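Local coordinates for protein putative NADPH-dependent oxidoreductase (PDB 3DB2) that probably works as an NADPH-dependent oxidoreductase, binding its dinucleotide through a Rossmann-fold domain joined to a second, GFO/IDH/MocA-type domain, at residues A9-G14 / A56-L61; V19-Y24 / E44-R49; A23-K26 / K31-T34; V70-P75 / E81-C86. One frame throughout, in Å; residues are numbered along the deposited sequence.

How the contacts relate
All four contacts lie in the Rossmann domain and show how one parallel sheet is covered by helices on both faces. Contacts 2 and 3, with centres about 8 Å apart, share A23 and Y24 and lie on the face covered by helices 15-24 and 40-50. Contacts 1 and 4, about 9 Å apart, use the other face, under helices 58-62 and 79-88; the neighbouring strands 6-11 and 69-72 link them. Along the chain, contacts 2 and 3 are nested within the loop closed by contact 1, and contact 4 follows it. Strand 6-11, which leads into the probable dinucleotide-binding loop, serves both faces by alternation: A9 and I11 in contact 1, A10 between them against F46 and Y24.

Contact 1: A9-G14 / A56-L61; sequences AAIGLG and ATMEAL
A9 and I11 meet M58 and L61 without any ring, amide or carboxylate in the interface: the touching groups are aliphatic, apart from the selenium of M58, which is present as selenomethionine. A flat group beside them is Y36 of strand 30-36, which touches both M58 and L61. The setting is the first strand of a Rossmann fold, strand 6-11, under the short helix 58-62. I11 and M58 reach toward each other tip to tip, with I11 CD1 3.8 Å from M58 CE and 4.0 Å from M58 SE. The selenomethionine gets there by curling: its chain is bent at chi2 (-59°) and again at chi3 (-79°), which turns the selenium and methyl toward the strand. L61 joins the two strand residues. Both its methyls border both of them, CD1 lying 4.0 Å from I11 CG1 and CD2 3.9 Å from A9 CB, and the forked end thus spans A9 and I11, alternate residues whose side chains point the same way. V82 and C86 of helix 79-88 also pack on I11. Beyond the strand the chain enters a turn that fits the glycine-rich GxGxxA pattern, consistent with a dinucleotide-binding loop. At the backbone angles of G12 a CB would press against the carbonyl O of I11, and G12 O is hydrogen-bonded to T73 OG1. G14 takes the N-cap position of the following helix. On the partner side T57 is the N-cap residue, and L61 N donates to T57 O at 3.2 Å in the first turn.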
loop_
_atom_site.group_PDB
_atom_site.type_symbol
_atom_site.label_atom_id
_atom_site.label_comp_id
_atom_site.label_asym_id
_atom_site.label_seq_id
_atom_site.Cartn_x
_atom_site.Cartn_y
_atom_site.Cartn_z
ATOM N N ALA C 9 0.802 -15.922 -37.255
ATOM C CA ALA C 9 -0.533 -16.521 -37.224
ATOM C C ALA C 9 -1.153 -16.257 -35.849
ATOM O O ALA C 9 -0.435 -16.419 -34.863
ATOM C CB ALA C 9 -0.590 -18.015 -37.445
ATOM N N ALA C 10 -2.427 -15.913 -35.847
ATOM C CA ALA C 10 -3.213 -15.656 -34.660
ATOM C C ALA C 10 -3.918 -16.956 -34.269
ATOM O O ALA C 10 -4.660 -17.529 -35.044
ATOM C CB ALA C 10 -4.224 -14.520 -34.800
ATOM N N ILE C 11 -3.651 -17.423 -33.065
ATOM C CA ILE C 11 -4.336 -18.570 -32.496
ATOM C C ILE C 11 -5.135 -18.180 -31.264
ATOM O O ILE C 11 -4.589 -17.723 -30.257
ATOM C CB ILE C 11 -3.319 -19.691 -32.215
ATOM C CG1 ILE C 11 -2.722 -20.234 -33.516
ATOM C CG2 ILE C 11 -3.955 -20.789 -31.398
ATOM C CD1 ILE C 11 -1.400 -20.937 -33.343
ATOM N N GLY C 12 -6.458 -18.351 -31.359
ATOM C CA GLY C 12 -7.354 -18.007 -30.248
ATOM C C GLY C 12 -7.984 -16.677 -30.641
ATOM O O GLY C 12 -7.381 -15.599 -30.575
ATOM N N LEU C 13 -9.221 -16.690 -31.141
ATOM C CA LEU C 13 -9.678 -15.436 -31.773
ATOM C C LEU C 13 -10.820 -14.809 -30.990
ATOM O O LEU C 13 -11.850 -14.418 -31.547
ATOM C CB LEU C 13 -10.025 -15.747 -33.215
ATOM C CG LEU C 13 -8.928 -16.463 -34.012
ATOM C CD1 LEU C 13 -9.425 -16.770 -35.411
ATOM C CD2 LEU C 13 -7.668 -15.619 -34.072
ATOM N N GLY C 14 -10.636 -14.701 -29.679
ATOM C CA GLY C 14 -11.445 -13.914 -28.778
ATOM C C GLY C 14 -11.174 -12.428 -28.879
ATOM O O GLY C 14 -10.494 -11.861 -29.720
ATOM N N ALA C 56 -8.704 -24.525 -40.964
ATOM C CA ALA C 56 -9.672 -25.397 -40.313
ATOM C C ALA C 56 -9.037 -26.205 -39.185
ATOM O O ALA C 56 -9.717 -26.591 -38.234
ATOM C CB ALA C 56 -10.297 -26.323 -41.339
ATOM N N THR C 57 -7.746 -26.488 -39.298
ATOM C CA THR C 57 -7.063 -27.334 -38.329
ATOM C C THR C 57 -5.712 -26.734 -37.946
ATOM O O THR C 57 -5.114 -25.963 -38.704
ATOM C CB THR C 57 -6.893 -28.734 -38.938
ATOM O OG1 THR C 57 -6.375 -28.605 -40.268
ATOM C CG2 THR C 57 -8.245 -29.408 -39.139
HETATM N N MSE C 58 -5.220 -27.094 -36.772
HETATM C CA MSE C 58 -3.926 -26.543 -36.334
HETATM C C MSE C 58 -2.834 -27.024 -37.280
HETATM O O MSE C 58 -1.877 -26.311 -37.544
HETATM C CB MSE C 58 -3.643 -27.042 -34.906
HETATM C CG MSE C 58 -4.206 -26.118 -33.826
HETATM SE SE MSE C 58 -3.485 -24.307 -33.957
HETATM C CE MSE C 58 -1.774 -24.713 -33.110
ATOM N N GLU C 59 -2.996 -28.256 -37.760
ATOM C CA GLU C 59 -1.998 -28.876 -38.641
ATOM C C GLU C 59 -1.852 -28.050 -39.908
ATOM O O GLU C 59 -0.805 -27.801 -40.500
ATOM C CB GLU C 59 -2.452 -30.312 -38.894
ATOM C CG GLU C 59 -2.407 -31.238 -37.697
ATOM C CD GLU C 59 -3.438 -31.017 -36.614
ATOM O OE1 GLU C 59 -4.606 -30.662 -36.888
ATOM O OE2 GLU C 59 -3.077 -31.216 -35.430
ATOM N N ALA C 60 -2.963 -27.520 -40.371
ATOM C CA ALA C 60 -3.071 -26.795 -41.632
ATOM C C ALA C 60 -2.332 -25.469 -41.468
ATOM O O ALA C 60 -1.629 -24.962 -42.335
ATOM C CB ALA C 60 -4.527 -26.610 -41.999
ATOM N N LEU C 61 -2.511 -24.897 -40.268
ATOM C CA LEU C 61 -1.811 -23.634 -39.950
ATOM C C LEU C 61 -0.318 -23.898 -39.880
ATOM O O LEU C 61 0.517 -23.196 -40.460
ATOM C CB LEU C 61 -2.375 -23.073 -38.652
ATOM C CG LEU C 61 -1.922 -21.716 -38.125
ATOM C CD1 LEU C 61 -3.080 -21.086 -37.367
ATOM C CD2 LEU C 61 -0.684 -21.915 -37.270
#

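Contact 2: V19-Y24 / E44-R49; sequences VMADAY and EKFGKR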
loop_
_atom_site.group_PDB
_atom_site.type_symbol
_atom_site.label_atom_id
_atom_site.label_comp_id
_atom_site.label_asym_id
_atom_site.label_seq_id
_atom_site.Cartn_x
_atom_site.Cartn_y
_atom_site.Cartn_z
ATOM N N VAL C 19 -7.763 -6.923 -30.070
ATOM C CA VAL C 19 -6.991 -5.813 -29.491
ATOM C C VAL C 19 -5.532 -5.950 -29.904
ATOM O O VAL C 19 -4.960 -4.924 -30.283
ATOM C CB VAL C 19 -7.130 -5.780 -27.969
ATOM C CG1 VAL C 19 -6.203 -4.781 -27.282
ATOM C CG2 VAL C 19 -8.580 -5.433 -27.642
HETATM N N MSE C 20 -5.005 -7.180 -29.843
HETATM C CA MSE C 20 -3.602 -7.380 -30.224
HETATM C C MSE C 20 -3.409 -7.009 -31.686
HETATM O O MSE C 20 -2.522 -6.210 -31.998
HETATM C CB MSE C 20 -3.125 -8.801 -29.939
HETATM C CG MSE C 20 -2.869 -9.179 -28.480
HETATM SE SE MSE C 20 -1.704 -7.927 -27.510
HETATM C CE MSE C 20 -0.085 -8.296 -28.513
ATOM N N ALA C 21 -4.235 -7.571 -32.576
ATOM C CA ALA C 21 -4.045 -7.336 -34.004
ATOM C C ALA C 21 -4.250 -5.878 -34.386
ATOM O O ALA C 21 -3.582 -5.350 -35.273
ATOM C CB ALA C 21 -4.990 -8.251 -34.793
ATOM N N ASP C 22 -5.176 -5.193 -33.741
ATOM C CA ASP C 22 -5.353 -3.767 -33.961
ATOM C C ASP C 22 -4.029 -3.035 -33.767
ATOM O O ASP C 22 -3.639 -2.095 -34.451
ATOM C CB ASP C 22 -6.416 -3.232 -33.003
ATOM C CG ASP C 22 -7.820 -3.533 -33.483
ATOM O OD1 ASP C 22 -7.970 -4.115 -34.578
ATOM O OD2 ASP C 22 -8.768 -3.202 -32.737
ATOM N N ALA C 23 -3.226 -3.482 -32.804
ATOM C CA ALA C 23 -1.907 -2.851 -32.657
ATOM C C ALA C 23 -0.856 -3.427 -33.582
ATOM O O ALA C 23 -0.157 -2.667 -34.279
ATOM C CB ALA C 23 -1.522 -2.995 -31.189
ATOM N N TYR C 24 -0.677 -4.752 -33.621
ATOM C CA TYR C 24 0.523 -5.298 -34.266
ATOM C C TYR C 24 0.413 -5.219 -35.783
ATOM O O TYR C 24 1.451 -5.235 -36.462
ATOM C CB TYR C 24 0.883 -6.706 -33.801
ATOM C CG TYR C 24 -0.022 -7.874 -34.025
ATOM C CD1 TYR C 24 -0.194 -8.416 -35.299
ATOM C CD2 TYR C 24 -0.720 -8.454 -32.981
ATOM C CE1 TYR C 24 -1.028 -9.491 -35.528
ATOM C CE2 TYR C 24 -1.567 -9.539 -33.192
ATOM C CZ TYR C 24 -1.703 -10.043 -34.477
ATOM O OH TYR C 24 -2.532 -11.117 -34.724
ATOM N N GLU C 44 -13.962 -16.956 -39.275
ATOM C CA GLU C 44 -14.651 -16.148 -40.280
ATOM C C GLU C 44 -14.386 -14.657 -40.097
ATOM O O GLU C 44 -13.847 -13.962 -40.957
ATOM C CB GLU C 44 -16.162 -16.393 -40.137
ATOM C CG GLU C 44 -16.586 -17.792 -40.535
ATOM C CD GLU C 44 -16.283 -18.152 -41.977
ATOM O OE1 GLU C 44 -16.998 -19.031 -42.527
ATOM O OE2 GLU C 44 -15.346 -17.584 -42.580
ATOM N N LYS C 45 -14.831 -14.171 -38.961
ATOM C CA LYS C 45 -14.842 -12.757 -38.588
ATOM C C LYS C 45 -13.420 -12.229 -38.607
ATOM O O LYS C 45 -13.068 -11.226 -39.227
ATOM C CB LYS C 45 -15.510 -12.699 -37.226
ATOM C CG LYS C 45 -15.708 -11.316 -36.663
ATOM C CD LYS C 45 -16.794 -11.313 -35.600
ATOM C CE LYS C 45 -16.688 -10.063 -34.731
ATOM N NZ LYS C 45 -16.409 -8.834 -35.529
ATOM N N PHE C 46 -12.510 -12.932 -37.924
ATOM C CA PHE C 46 -11.142 -12.414 -37.782
ATOM C C PHE C 46 -10.465 -12.252 -39.124
ATOM O O PHE C 46 -9.928 -11.204 -39.522
ATOM C CB PHE C 46 -10.402 -13.379 -36.840
ATOM C CG PHE C 46 -9.044 -12.849 -36.395
ATOM C CD1 PHE C 46 -7.926 -13.121 -37.149
ATOM C CD2 PHE C 46 -8.925 -12.087 -35.242
ATOM C CE1 PHE C 46 -6.669 -12.658 -36.803
ATOM C CE2 PHE C 46 -7.672 -11.610 -34.881
ATOM C CZ PHE C 46 -6.563 -11.884 -35.659
ATOM N N GLY C 47 -10.461 -13.328 -39.937
ATOM C CA GLY C 47 -9.799 -13.270 -41.228
ATOM C C GLY C 47 -10.345 -12.197 -42.131
ATOM O O GLY C 47 -9.633 -11.603 -42.946
ATOM N N LYS C 48 -11.642 -11.909 -42.025
ATOM C CA LYS C 48 -12.186 -10.831 -42.877
ATOM C C LYS C 48 -11.709 -9.480 -42.366
ATOM O O LYS C 48 -11.185 -8.638 -43.093
ATOM C CB LYS C 48 -13.703 -10.985 -42.887
ATOM C CG LYS C 48 -14.444 -10.000 -43.774
ATOM C CD LYS C 48 -15.954 -10.227 -43.741
ATOM N N ARG C 49 -11.880 -9.265 -41.064
ATOM C CA ARG C 49 -11.433 -8.047 -40.395
ATOM C C ARG C 49 -9.999 -7.695 -40.741
ATOM O O ARG C 49 -9.669 -6.576 -41.113
ATOM C CB ARG C 49 -11.542 -8.243 -38.879
ATOM C CG ARG C 49 -10.989 -7.071 -38.090
ATOM C CD ARG C 49 -11.924 -5.881 -38.037
ATOM N NE ARG C 49 -12.075 -5.438 -36.655
ATOM C CZ ARG C 49 -11.207 -4.661 -36.018
ATOM N NH1 ARG C 49 -10.106 -4.212 -36.613
ATOM N NH2 ARG C 49 -11.470 -4.335 -34.754
#
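D22 OD1 is gripped by two groups, R49 NH1 across the contact and the hydroxyl of Y50 just beyond it. The bridge ties together helices 15-24 and 40-50, which run nearly parallel (13° between the short axes) over one face of the Rossmann sheet. R49 NH1 donates to OD1 at 3.0 Å, on the syn side of the carboxylate, but the bond is bent, with an N-H...O angle of 131°. OD1 also lies 33° out of the guanidinium plane, so this is a salt bridge carried by one bent hydrogen bond, met obliquely. Bends at chi2 and chi3 bring the arginine end across to the aspartate. An asparagine here would probably leave the R49 charge without its mate, while the grip on the Y50 hydroxyl would become less certain. Away from the bridge the contact is apolar. The axes are 12.0 Å apart at closest approach, and F46 spans this gap: with CG anti to the backbone N, its ring reaches toward A21, whose CB is 4.1 Å from F46 CZ. Y18 meets the F46 ring edge-to-face. At the ring's edge, near its plane, Y24 OH lies 4.2 Å from F46 CZ.

Contact 3: A23-K26 / K31-T34; sequences AYTK and KLVT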
loop_
_atom_site.group_PDB
_atom_site.type_symbol
_atom_site.label_atom_id
_atom_site.label_comp_id
_atom_site.label_asym_id
_atom_site.label_seq_id
_atom_site.Cartn_x
_atom_site.Cartn_y
_atom_site.Cartn_z
ATOM N N ALA C 23 -3.226 -3.482 -32.804
ATOM C CA ALA C 23 -1.907 -2.851 -32.657
ATOM C C ALA C 23 -0.856 -3.427 -33.582
ATOM O O ALA C 23 -0.157 -2.667 -34.279
ATOM C CB ALA C 23 -1.522 -2.995 -31.189
ATOM N N TYR C 24 -0.677 -4.752 -33.621
ATOM C CA TYR C 24 0.523 -5.298 -34.266
ATOM C C TYR C 24 0.413 -5.219 -35.783
ATOM O O TYR C 24 1.451 -5.235 -36.462
ATOM C CB TYR C 24 0.883 -6.706 -33.801
ATOM C CG TYR C 24 -0.022 -7.874 -34.025
ATOM C CD1 TYR C 24 -0.194 -8.416 -35.299
ATOM C CD2 TYR C 24 -0.720 -8.454 -32.981
ATOM C CE1 TYR C 24 -1.028 -9.491 -35.528
ATOM C CE2 TYR C 24 -1.567 -9.539 -33.192
ATOM C CZ TYR C 24 -1.703 -10.043 -34.477
ATOM O OH TYR C 24 -2.532 -11.117 -34.724
ATOM N N THR C 25 -0.798 -5.166 -36.343
ATOM C CA THR C 25 -0.811 -5.187 -37.825
ATOM C C THR C 25 -0.397 -3.822 -38.364
ATOM O O THR C 25 -0.213 -3.662 -39.571
ATOM C CB THR C 25 -2.175 -5.608 -38.384
ATOM O OG1 THR C 25 -3.198 -4.690 -37.940
ATOM C CG2 THR C 25 -2.542 -6.979 -37.847
ATOM N N LYS C 26 -0.218 -2.835 -37.488
ATOM C CA LYS C 26 0.362 -1.565 -37.920
ATOM C C LYS C 26 1.854 -1.663 -38.243
ATOM O O LYS C 26 2.390 -0.753 -38.885
ATOM C CB LYS C 26 0.203 -0.488 -36.854
ATOM C CG LYS C 26 -1.210 -0.281 -36.359
ATOM C CD LYS C 26 -1.204 0.916 -35.406
ATOM C CE LYS C 26 -2.557 1.027 -34.712
ATOM N NZ LYS C 26 -2.636 2.297 -33.922
ATOM N N LYS C 31 3.650 -9.510 -40.798
ATOM C CA LYS C 31 2.629 -9.847 -41.786
ATOM C C LYS C 31 1.693 -10.915 -41.231
ATOM O O LYS C 31 2.099 -12.057 -41.004
ATOM C CB LYS C 31 3.270 -10.333 -43.092
ATOM C CG LYS C 31 2.379 -11.078 -44.044
ATOM C CD LYS C 31 3.060 -12.231 -44.753
ATOM N N LEU C 32 0.440 -10.565 -40.966
ATOM C CA LEU C 32 -0.534 -11.574 -40.563
ATOM C C LEU C 32 -0.941 -12.417 -41.776
ATOM O O LEU C 32 -1.566 -11.882 -42.692
ATOM C CB LEU C 32 -1.731 -10.925 -39.923
ATOM C CG LEU C 32 -2.879 -11.653 -39.250
ATOM C CD1 LEU C 32 -2.516 -12.840 -38.387
ATOM C CD2 LEU C 32 -3.636 -10.663 -38.350
ATOM N N VAL C 33 -0.593 -13.690 -41.725
ATOM C CA VAL C 33 -0.809 -14.706 -42.735
ATOM C C VAL C 33 -2.110 -15.469 -42.534
ATOM O O VAL C 33 -2.974 -15.626 -43.409
ATOM C CB VAL C 33 0.344 -15.744 -42.704
ATOM C CG1 VAL C 33 0.058 -16.851 -43.710
ATOM C CG2 VAL C 33 1.700 -15.132 -42.968
ATOM N N THR C 34 -2.345 -15.994 -41.325
ATOM C CA THR C 34 -3.533 -16.798 -41.113
ATOM C C THR C 34 -3.942 -16.723 -39.650
ATOM O O THR C 34 -3.313 -16.053 -38.821
ATOM C CB THR C 34 -3.285 -18.241 -41.596
ATOM O OG1 THR C 34 -4.517 -18.958 -41.626
ATOM C CG2 THR C 34 -2.329 -18.972 -40.666
#
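Apolar contact between Y24, T25 and L32 does the main work where the chain leaves helix 15-24 and returns along strand 30-36. The two side chains of Y24 and L32 cross at about a right angle, and the leucine meets the phenol end of the tyrosine: L32 CD2 is 3.8 Å from Y24 OH and 4.0 Å from Y24 CE1. The other methyl, L32 CD1, also lies 4.0 Å from Y24 OH, so both branches of the leucine border the hydroxyl. CD2 is shared, for T25 CG2 approaches it to 3.9 Å. Y24 holds CG between the backbone N and the carbonyl carbon (chi1 63°), which lays the ring back along its own helix and carries the hydroxyl toward the strand.

No hydrogen bond joins the two segments; the polar groups find partners elsewhere. T25 has the same first torsion (chi1 60°), which places OG1 against the helix, where it is hydrogen-bonded to A21 O, and leaves CG2 for the leucine. Nearby, K26 N donates to A23 O at 3.2 Å.

The patch closes the beta-alpha-beta unit of strand 6-11, helix 15-24 and strand 30-36. L32 also packs on F46 and Y50 of helix 40-50, and Y24 on A10 of strand 6-11 and on V307 of helix 302-316.

Contact 4: V70-P75 / E81-C86; sequences VIITVP and EVIEQC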
loop_
_atom_site.group_PDB
_atom_site.type_symbol
_atom_site.label_atom_id
_atom_site.label_comp_id
_atom_site.label_asym_id
_atom_site.label_seq_id
_atom_site.Cartn_x
_atom_site.Cartn_y
_atom_site.Cartn_z
ATOM N N VAL C 70 3.755 -17.674 -33.972
ATOM C CA VAL C 70 2.346 -17.698 -33.581
ATOM C C VAL C 70 2.106 -16.729 -32.418
ATOM O O VAL C 70 2.945 -16.517 -31.551
ATOM C CB VAL C 70 1.863 -19.096 -33.185
ATOM C CG1 VAL C 70 1.936 -20.057 -34.376
ATOM C CG2 VAL C 70 2.688 -19.666 -32.035
ATOM N N ILE C 71 0.899 -16.170 -32.424
ATOM C CA ILE C 71 0.438 -15.212 -31.408
ATOM C C ILE C 71 -0.739 -15.857 -30.695
ATOM O O ILE C 71 -1.861 -15.912 -31.220
ATOM C CB ILE C 71 0.119 -13.886 -32.094
ATOM C CG1 ILE C 71 1.381 -13.267 -32.746
ATOM C CG2 ILE C 71 -0.552 -12.903 -31.134
ATOM C CD1 ILE C 71 1.108 -12.100 -33.638
ATOM N N ILE C 72 -0.492 -16.411 -29.515
ATOM C CA ILE C 72 -1.385 -17.283 -28.783
ATOM C C ILE C 72 -2.173 -16.512 -27.736
ATOM O O ILE C 72 -1.613 -16.044 -26.741
ATOM C CB ILE C 72 -0.608 -18.442 -28.111
ATOM C CG1 ILE C 72 0.142 -19.263 -29.164
ATOM C CG2 ILE C 72 -1.472 -19.335 -27.233
ATOM C CD1 ILE C 72 1.123 -20.263 -28.594
ATOM N N THR C 73 -3.462 -16.392 -27.968
ATOM C CA THR C 73 -4.397 -15.697 -27.092
ATOM C C THR C 73 -5.560 -16.627 -26.742
ATOM O O THR C 73 -6.714 -16.238 -26.869
ATOM C CB THR C 73 -4.930 -14.410 -27.734
ATOM O OG1 THR C 73 -5.452 -14.657 -29.036
ATOM C CG2 THR C 73 -3.831 -13.371 -28.014
ATOM N N VAL C 74 -5.227 -17.830 -26.338
ATOM C CA VAL C 74 -6.152 -18.883 -25.933
ATOM C C VAL C 74 -6.263 -18.900 -24.414
ATOM O O VAL C 74 -5.426 -18.216 -23.802
ATOM C CB VAL C 74 -5.655 -20.237 -26.449
ATOM C CG1 VAL C 74 -5.409 -20.205 -27.951
ATOM C CG2 VAL C 74 -4.379 -20.614 -25.694
ATOM N N PRO C 75 -7.213 -19.610 -23.830
ATOM C CA PRO C 75 -7.304 -19.633 -22.371
ATOM C C PRO C 75 -6.061 -20.144 -21.653
ATOM O O PRO C 75 -5.401 -21.041 -22.158
ATOM C CB PRO C 75 -8.431 -20.642 -22.082
ATOM C CG PRO C 75 -9.204 -20.764 -23.345
ATOM C CD PRO C 75 -8.279 -20.415 -24.462
ATOM N N GLU C 81 -0.354 -26.861 -23.994
ATOM C CA GLU C 81 -0.444 -27.777 -25.140
ATOM C C GLU C 81 -0.370 -27.012 -26.450
ATOM O O GLU C 81 0.114 -27.501 -27.480
ATOM C CB GLU C 81 -1.739 -28.597 -25.046
ATOM C CG GLU C 81 -2.983 -27.754 -25.092
ATOM C CD GLU C 81 -4.255 -28.550 -24.874
ATOM O OE1 GLU C 81 -4.697 -28.595 -23.710
ATOM O OE2 GLU C 81 -4.786 -29.098 -25.864
ATOM N N VAL C 82 -0.866 -25.768 -26.494
ATOM C CA VAL C 82 -0.798 -25.068 -27.780
ATOM C C VAL C 82 0.634 -24.679 -28.099
ATOM O O VAL C 82 1.127 -24.860 -29.221
ATOM C CB VAL C 82 -1.716 -23.851 -27.781
ATOM C CG1 VAL C 82 -1.523 -23.069 -29.061
ATOM C CG2 VAL C 82 -3.167 -24.275 -27.625
ATOM N N ILE C 83 1.339 -24.152 -27.104
ATOM C CA ILE C 83 2.773 -23.863 -27.266
ATOM C C ILE C 83 3.538 -25.117 -27.639
ATOM O O ILE C 83 4.404 -25.117 -28.526
ATOM C CB ILE C 83 3.365 -23.211 -25.992
ATOM C CG1 ILE C 83 2.762 -21.847 -25.667
ATOM C CG2 ILE C 83 4.871 -23.108 -26.089
ATOM C CD1 ILE C 83 2.951 -21.394 -24.207
ATOM N N GLU C 84 3.252 -26.241 -27.009
ATOM C CA GLU C 84 4.020 -27.454 -27.336
ATOM C C GLU C 84 3.803 -27.834 -28.806
ATOM O O GLU C 84 4.779 -28.102 -29.497
ATOM C CB GLU C 84 3.633 -28.584 -26.403
ATOM C CG GLU C 84 4.175 -28.555 -24.994
ATOM C CD GLU C 84 3.519 -29.535 -24.045
ATOM O OE1 GLU C 84 2.368 -29.949 -24.283
ATOM O OE2 GLU C 84 4.155 -29.922 -23.037
ATOM N N GLN C 85 2.549 -27.833 -29.260
ATOM C CA GLN C 85 2.289 -28.169 -30.657
ATOM C C GLN C 85 2.948 -27.195 -31.602
ATOM O O GLN C 85 3.568 -27.577 -32.611
ATOM C CB GLN C 85 0.785 -28.244 -30.914
ATOM C CG GLN C 85 0.477 -28.974 -32.223
ATOM C CD GLN C 85 -0.958 -28.982 -32.655
ATOM O OE1 GLN C 85 -1.860 -28.453 -32.003
ATOM N NE2 GLN C 85 -1.227 -29.600 -33.796
ATOM N N CYS C 86 2.901 -25.889 -31.314
ATOM C CA CYS C 86 3.516 -24.937 -32.254
ATOM C C CYS C 86 5.033 -24.990 -32.213
ATOM O O CYS C 86 5.703 -24.996 -33.230
ATOM C CB CYS C 86 3.042 -23.515 -31.955
ATOM S SG CYS C 86 1.275 -23.302 -32.126
#
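Strand 69-72 and helix 79-88 form the first half of a beta-alpha-beta crossover to strand 92-96; V70 and I72, with V74 just past the strand, pack on V82, I83 and C86. Helix and strand run almost exactly antiparallel, 173° between their short axes, which approach to 10.2 Å. I72 carries the middle of the contact. Its CG1 lies beside the backbone N (chi1 -59°) and the chain then extends, so that CD1 touches two consecutive helix residues, 3.7 Å from I83 CG1 and 3.9 Å from V82 CG1. The side chains of I72 and I83 cross at about a right angle, whereas those of I72 and V82 slide past each other. An alanine in place of I72 would probably leave V82 and I83 without their shared partner and open a gap under the helix. At one end V70 CG2 rests 3.9 Å from both CB and SG of C86; at the other V74 CG2 meets V82 CG2 more loosely, at 4.3 Å. I11 of strand 6-11 also touches V70 and V74. Alternate aliphatic residues of a strand packed against the helix that follows it, antiparallel to it, are the familiar packing of a Rossmann-type alpha/beta domain.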